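Local coordinates for protein butyryl-CoA dehydrogenase (Marinomonas mediterranea, PDB 6CXT) that belongs to the acyl-CoA dehydrogenase family of flavoproteins and binds flavin-adenine dinucleotide between its subunits, at residues G331-S334 against I335-H338; Y343-G347 against R348-S352. All coordinates share one frame; numbering follows the deposited sequence.

Contact 1: residues G331-S334 against I335-H338; sequences GIDS and IRVH. With FAD (flavin-adenine dinucleotide), chain D.
The last two turns of helix 313-338, in the C-terminal helical domain of the acyl-CoA dehydrogenase fold, hold this local contact, where H338, the last residue of the helix, bonds to the carbonyl oxygen of S334 through both its backbone and its ring. S334 O takes two donors: the backbone N of H338 at 3.0 Å and the ring atom H338 ND1 at 2.8 Å. They come in from opposite faces of the carbonyl plane, and the oxygen lies at the edge of the imidazole, only 11° out of the ring plane. With CG anti to its own carbonyl carbon (chi1 -79°), the H338 ring is turned back along the helix, and the bond to ND1 limits its rotation. The preceding i to i+4 bonds run from R336 N to I332 O (3.0 Å) and from V337 N to D333 O (2.8 Å); the one from I335 N to G331 O is stretched to 3.4 Å and weak. On another side of the helix the extended chain of R336 runs alongside I332, whose CG2 comes within 3.6 Å of R336 NE. D333 OD1 stands near the guanidinium plane, but its salt bridge to R336 NE is long at 4.0 Å. D333 OD1 also has a salt bridge to R284 and OD2 one to R291, and R336 NH2 has one to E325 of the second subunit. The helix end also meets the cofactor, since the ribose hydroxyl O3B of FAD donates to R336 O over 2.6 Å. Helix 248-267 packs on S334, V337 and H338, with Y264 stacked on the imidazole; helix 279-306 lies against D333 and V337, and I332 meets its counterpart I332 in the second subunit.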
loop_
_atom_site.group_PDB
_atom_site.type_symbol
_atom_site.label_atom_id
_atom_site.label_comp_id
_atom_site.label_asym_id
_atom_site.label_seq_id
_atom_site.Cartn_x
_atom_site.Cartn_y
_atom_site.Cartn_z
ATOM N N GLY B 331 11.217 -4.147 9.269
ATOM C CA GLY B 331 12.569 -4.388 8.778
ATOM C C GLY B 331 12.927 -3.417 7.637
ATOM O O GLY B 331 14.046 -2.891 7.597
ATOM N N ILE B 332 12.021 -3.217 6.688
ATOM C CA ILE B 332 12.311 -2.316 5.606
ATOM C C ILE B 332 12.400 -0.853 6.129
ATOM O O ILE B 332 13.347 -0.118 5.821
ATOM C CB ILE B 332 11.226 -2.410 4.517
ATOM C CG1 ILE B 332 11.303 -3.810 3.819
ATOM C CG2 ILE B 332 11.376 -1.272 3.485
ATOM C CD1 ILE B 332 9.972 -4.106 3.118
ATOM N N ASP B 333 11.437 -0.469 6.928
ATOM C CA ASP B 333 11.392 0.942 7.405
ATOM C C ASP B 333 12.626 1.288 8.321
ATOM O O ASP B 333 13.189 2.401 8.235
ATOM C CB ASP B 333 10.074 1.195 8.150
ATOM C CG ASP B 333 8.910 1.374 7.205
ATOM O OD1 ASP B 333 9.122 1.646 6.036
ATOM O OD2 ASP B 333 7.769 1.370 7.658
ATOM N N SER B 334 13.051 0.341 9.157
ATOM C CA SER B 334 14.263 0.514 9.971
ATOM C C SER B 334 15.479 0.798 9.088
ATOM O O SER B 334 16.311 1.663 9.406
ATOM C CB SER B 334 14.512 -0.717 10.836
ATOM O OG SER B 334 13.496 -0.795 11.808
ATOM N N ILE B 335 15.615 0.063 7.974
ATOM C CA ILE B 335 16.702 0.366 7.054
ATOM C C ILE B 335 16.529 1.767 6.475
ATOM O O ILE B 335 17.503 2.554 6.453
ATOM C CB ILE B 335 16.836 -0.729 5.948
ATOM C CG1 ILE B 335 17.347 -2.030 6.602
ATOM C CG2 ILE B 335 17.756 -0.295 4.832
ATOM C CD1 ILE B 335 17.236 -3.255 5.634
ATOM N N ARG B 336 15.360 2.092 6.001
ATOM C CA ARG B 336 15.134 3.397 5.465
ATOM C C ARG B 336 15.520 4.540 6.439
ATOM O O ARG B 336 16.136 5.459 6.056
ATOM C CB ARG B 336 13.688 3.543 5.031
ATOM C CG ARG B 336 13.227 2.678 3.881
ATOM C CD ARG B 336 11.832 3.092 3.529
ATOM N NE ARG B 336 11.091 2.260 2.612
ATOM C CZ ARG B 336 11.172 2.317 1.301
ATOM N NH1 ARG B 336 12.051 3.077 0.723
ATOM N NH2 ARG B 336 10.398 1.562 0.579
ATOM N N VAL B 337 15.138 4.393 7.682
ATOM C CA VAL B 337 15.327 5.413 8.718
ATOM C C VAL B 337 16.844 5.535 8.962
ATOM O O VAL B 337 17.358 6.656 9.123
ATOM C CB VAL B 337 14.612 5.056 10.058
ATOM C CG1 VAL B 337 15.119 5.917 11.253
ATOM C CG2 VAL B 337 13.100 5.161 9.918
ATOM N N HIS B 338 17.553 4.407 8.978
ATOM C CA HIS B 338 18.971 4.410 9.341
ATOM C C HIS B 338 19.877 4.760 8.150
ATOM O O HIS B 338 21.075 4.969 8.354
ATOM C CB HIS B 338 19.362 3.038 9.914
ATOM C CG HIS B 338 18.948 2.862 11.328
ATOM N ND1 HIS B 338 17.659 2.516 11.692
ATOM C CD2 HIS B 338 19.632 3.043 12.485
ATOM C CE1 HIS B 338 17.586 2.439 13.011
ATOM N NE2 HIS B 338 18.770 2.754 13.514
HETATM P PA FAD D . 20.729 10.094 6.198
HETATM O O1A FAD D . 20.951 11.190 5.173
HETATM O O2A FAD D . 21.232 10.135 7.631
HETATM O O5B FAD D . 19.142 9.732 6.179
HETATM C C5B FAD D . 18.532 8.877 7.173
HETATM C C4B FAD D . 17.015 8.973 6.907
HETATM O O4B FAD D . 16.585 10.354 7.011
HETATM C C3B FAD D . 16.674 8.497 5.499
HETATM O O3B FAD D . 15.379 7.898 5.633
HETATM C C2B FAD D . 16.510 9.823 4.725
HETATM O O2B FAD D . 15.699 9.710 3.528
HETATM C C1B FAD D . 15.929 10.764 5.824
HETATM N N9A FAD D . 16.188 12.166 5.434
HETATM C C8A FAD D . 17.381 12.819 5.434
HETATM N N7A FAD D . 17.224 14.080 4.898
HETATM C C5A FAD D . 15.919 14.222 4.535
HETATM C C6A FAD D . 15.056 15.272 3.932
HETATM N N6A FAD D . 15.564 16.493 3.538
HETATM N N1A FAD D . 13.736 14.967 3.743
HETATM C C2A FAD D . 13.180 13.756 4.088
HETATM N N3A FAD D . 13.918 12.779 4.662
HETATM C C4A FAD D . 15.249 12.942 4.896
HETATM N N1 FAD D . 28.079 7.707 -1.160
HETATM C C2 FAD D . 29.129 8.163 -1.934
HETATM O O2 FAD D . 29.519 9.340 -1.700
HETATM N N3 FAD D . 29.745 7.415 -2.894
HETATM C C4 FAD D . 29.391 6.131 -3.105
HETATM O O4 FAD D . 29.967 5.471 -3.970
HETATM C C4X FAD D . 28.265 5.553 -2.293
HETATM N N5 FAD D . 27.856 4.270 -2.411
HETATM C C5X FAD D . 26.883 3.727 -1.628
HETATM C C6 FAD D . 26.537 2.364 -1.829
HETATM C C7 FAD D . 25.546 1.779 -1.014
HETATM C C7M FAD D . 25.213 0.321 -1.209
HETATM C C8 FAD D . 24.871 2.573 0.026
HETATM C C8M FAD D . 23.808 1.962 0.878
HETATM C C9 FAD D . 25.185 3.936 0.210
HETATM C C9A FAD D . 26.177 4.531 -0.602
HETATM N N10 FAD D . 26.567 5.899 -0.443
HETATM C C10 FAD D . 27.613 6.422 -1.280
HETATM C "C1'" FAD D . 25.956 6.754 0.565
HETATM C "C2'" FAD D . 24.528 7.134 0.107
HETATM O "O2'" FAD D . 24.500 8.059 -0.993
HETATM C "C3'" FAD D . 23.750 7.610 1.324
HETATM O "O3'" FAD D . 23.600 6.463 2.185
HETATM C "C4'" FAD D . 22.426 8.358 1.093
HETATM O "O4'" FAD D . 22.680 9.655 0.462
HETATM C "C5'" FAD D . 21.687 8.601 2.417
HETATM O "O5'" FAD D . 22.608 9.202 3.335
HETATM P P FAD D . 22.744 8.604 4.784
HETATM O O1P FAD D . 23.733 9.444 5.596
HETATM O O2P FAD D . 23.039 7.116 4.780
HETATM O O3P FAD D . 21.321 8.760 5.510
#

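Contact 2: residues Y343-G347 against R348-S352; sequences YLDEG and RVNNS
The carboxamide of N350 and the carboxylate of D345 stand almost perpendicular, their planes 88° apart, and meet at the amide's NH2 edge. They belong to a helix-to-helix connection, from helix 340-343 to helix 351-359, that contains a 3-10 turn at 345-347 and is cross-braced by the asparagine side chain. Two successive i+3 bonds mark the turn: G347 N to L344 O at 3.1 Å, and R348 N to D345 O, also at 3.1 Å. N350 ND2 spends its two bonds on D345 OD1 and on Y343 O, each 3.0 Å away. Both acceptors lie close to the amide plane, so the contact is made at an edge of this group and neither acceptor sits over a face. L202 of the second subunit packs on N350, and K201 of that subunit on D345. The two bonds differ in quality. Toward D345 the N-H...O angle is 164° and OD1 offers its anti lone pair, the one facing away from its other oxygen; toward Y343 the bond is more bent, and the donor stands well above the carbonyl plane. N350 reaches both because its CG sits between the backbone N and the carbonyl carbon (chi1 64°). Such paired bonds fix the rotation of the amide and hold the start of the loop beside its end. R348 takes up the left-handed helical region (phi and psi both positive), which ends the 3-10 turn before the chain goes on to helix 351-359. The CB of Y343 is directed away from 348-352; its side chain lies near a bound FAD and packs on G358 of the second subunit, and its OH is hydrogen-bonded to K354 O of that subunit. Water 1 bridges the two halves, donating to L344 O at 2.7 Å and accepting from V349 N at 2.9 Å.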
loop_
_atom_site.group_PDB
_atom_site.type_symbol
_atom_site.label_atom_id
_atom_site.label_comp_id
_atom_site.label_asym_id
_atom_site.label_seq_id
_atom_site.Cartn_x
_atom_site.Cartn_y
_atom_site.Cartn_z
ATOM N N TYR B 343 22.076 -0.399 6.129
ATOM C CA TYR B 343 22.402 -1.374 5.091
ATOM C C TYR B 343 23.657 -2.180 5.477
ATOM O O TYR B 343 23.764 -3.396 5.158
ATOM C CB TYR B 343 22.624 -0.669 3.756
ATOM C CG TYR B 343 22.560 -1.605 2.541
ATOM C CD1 TYR B 343 21.316 -2.172 2.131
ATOM C CD2 TYR B 343 23.705 -1.908 1.822
ATOM C CE1 TYR B 343 21.258 -2.995 1.017
ATOM C CE2 TYR B 343 23.660 -2.734 0.702
ATOM C CZ TYR B 343 22.426 -3.297 0.321
ATOM O OH TYR B 343 22.426 -4.106 -0.827
ATOM N N LEU B 344 24.547 -1.551 6.226
ATOM C CA LEU B 344 25.744 -2.171 6.714
ATOM C C LEU B 344 25.408 -3.192 7.793
ATOM O O LEU B 344 24.557 -2.943 8.560
ATOM C CB LEU B 344 26.635 -1.136 7.367
ATOM C CG LEU B 344 27.631 -0.406 6.513
ATOM C CD1 LEU B 344 27.231 -0.067 5.130
ATOM C CD2 LEU B 344 28.414 0.674 7.221
ATOM N N ASP B 345 26.098 -4.315 7.839
ATOM C CA ASP B 345 25.809 -5.276 8.920
ATOM C C ASP B 345 26.054 -4.700 10.311
ATOM O O ASP B 345 25.320 -5.012 11.268
ATOM C CB ASP B 345 26.631 -6.547 8.724
ATOM C CG ASP B 345 26.175 -7.358 7.534
ATOM O OD1 ASP B 345 25.144 -7.040 6.858
ATOM O OD2 ASP B 345 26.824 -8.376 7.295
ATOM N N GLU B 346 27.086 -3.866 10.440
ATOM C CA GLU B 346 27.424 -3.246 11.766
ATOM C C GLU B 346 26.332 -2.254 12.267
ATOM O O GLU B 346 26.351 -1.786 13.412
ATOM C CB GLU B 346 28.790 -2.516 11.667
ATOM C CG GLU B 346 28.703 -1.171 10.885
ATOM C CD GLU B 346 29.940 -0.225 10.975
ATOM O OE1 GLU B 346 29.761 1.030 11.149
ATOM O OE2 GLU B 346 31.084 -0.718 10.850
ATOM N N GLY B 347 25.445 -1.836 11.369
ATOM C CA GLY B 347 24.316 -0.985 11.735
ATOM C C GLY B 347 23.355 -1.673 12.685
ATOM O O GLY B 347 22.556 -0.979 13.370
ATOM N N ARG B 348 23.468 -3.015 12.753
ATOM C CA ARG B 348 22.647 -3.911 13.592
ATOM C C ARG B 348 21.117 -3.722 13.443
ATOM O O ARG B 348 20.306 -3.758 14.404
ATOM C CB ARG B 348 23.136 -3.994 15.038
ATOM C CG ARG B 348 23.377 -2.733 15.813
ATOM C CD ARG B 348 24.015 -3.091 17.163
ATOM N NE ARG B 348 23.360 -2.375 18.275
ATOM C CZ ARG B 348 22.398 -2.872 19.061
ATOM N NH1 ARG B 348 21.934 -4.121 18.907
ATOM N NH2 ARG B 348 21.900 -2.104 20.026
ATOM N N VAL B 349 20.757 -3.485 12.202
ATOM C CA VAL B 349 19.374 -3.229 11.828
ATOM C C VAL B 349 18.858 -4.242 10.802
ATOM O O VAL B 349 17.640 -4.546 10.768
ATOM C CB VAL B 349 19.361 -1.756 11.278
ATOM C CG1 VAL B 349 18.295 -1.475 10.245
ATOM C CG2 VAL B 349 19.234 -0.820 12.497
ATOM N N ASN B 350 19.736 -4.707 9.942
ATOM C CA ASN B 350 19.271 -5.392 8.706
ATOM C C ASN B 350 18.889 -6.866 8.997
ATOM O O ASN B 350 18.382 -7.548 8.114
ATOM C CB ASN B 350 20.255 -5.226 7.526
ATOM C CG ASN B 350 21.607 -5.873 7.775
ATOM O OD1 ASN B 350 21.732 -6.827 8.572
ATOM N ND2 ASN B 350 22.624 -5.420 7.043
ATOM N N ASN B 351 19.074 -7.346 10.235
ATOM C CA ASN B 351 18.540 -8.709 10.565
ATOM C C ASN B 351 17.013 -8.748 10.640
ATOM O O ASN B 351 16.413 -9.790 10.374
ATOM C CB ASN B 351 19.097 -9.238 11.874
ATOM C CG ASN B 351 20.493 -9.738 11.704
ATOM O OD1 ASN B 351 20.863 -10.272 10.657
ATOM N ND2 ASN B 351 21.294 -9.497 12.691
ATOM N N SER B 352 16.370 -7.624 10.909
ATOM C CA SER B 352 14.934 -7.643 10.986
ATOM C C SER B 352 14.347 -8.038 9.638
ATOM O O SER B 352 13.462 -8.906 9.635
ATOM C CB SER B 352 14.338 -6.279 11.424
ATOM O OG SER B 352 14.854 -6.071 12.695
HETATM O O HOH W 1 22.125 -3.140 9.686
#

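How the contacts relate
Following the chain, contact 1 (331-338) comes first and ends with helix 313-338; contact 2 (343-352) opens a few residues later, after A340, whose backbone N bonds to FAD. The two lie in series, neither nested nor crossed, with centres about 9 Å apart. Contact 1 closes helical turns, whereas contact 2 closes the loop between helices 340-343 and 351-359. That loop brings the chain back against the earlier helix: V349 CG2 lies 3.7 Å from H338 CE1, and S352 CB lies 3.7 Å from G331 CA. Together they join helix 313-338 to the start of helix 351-359, and both touch the second subunit.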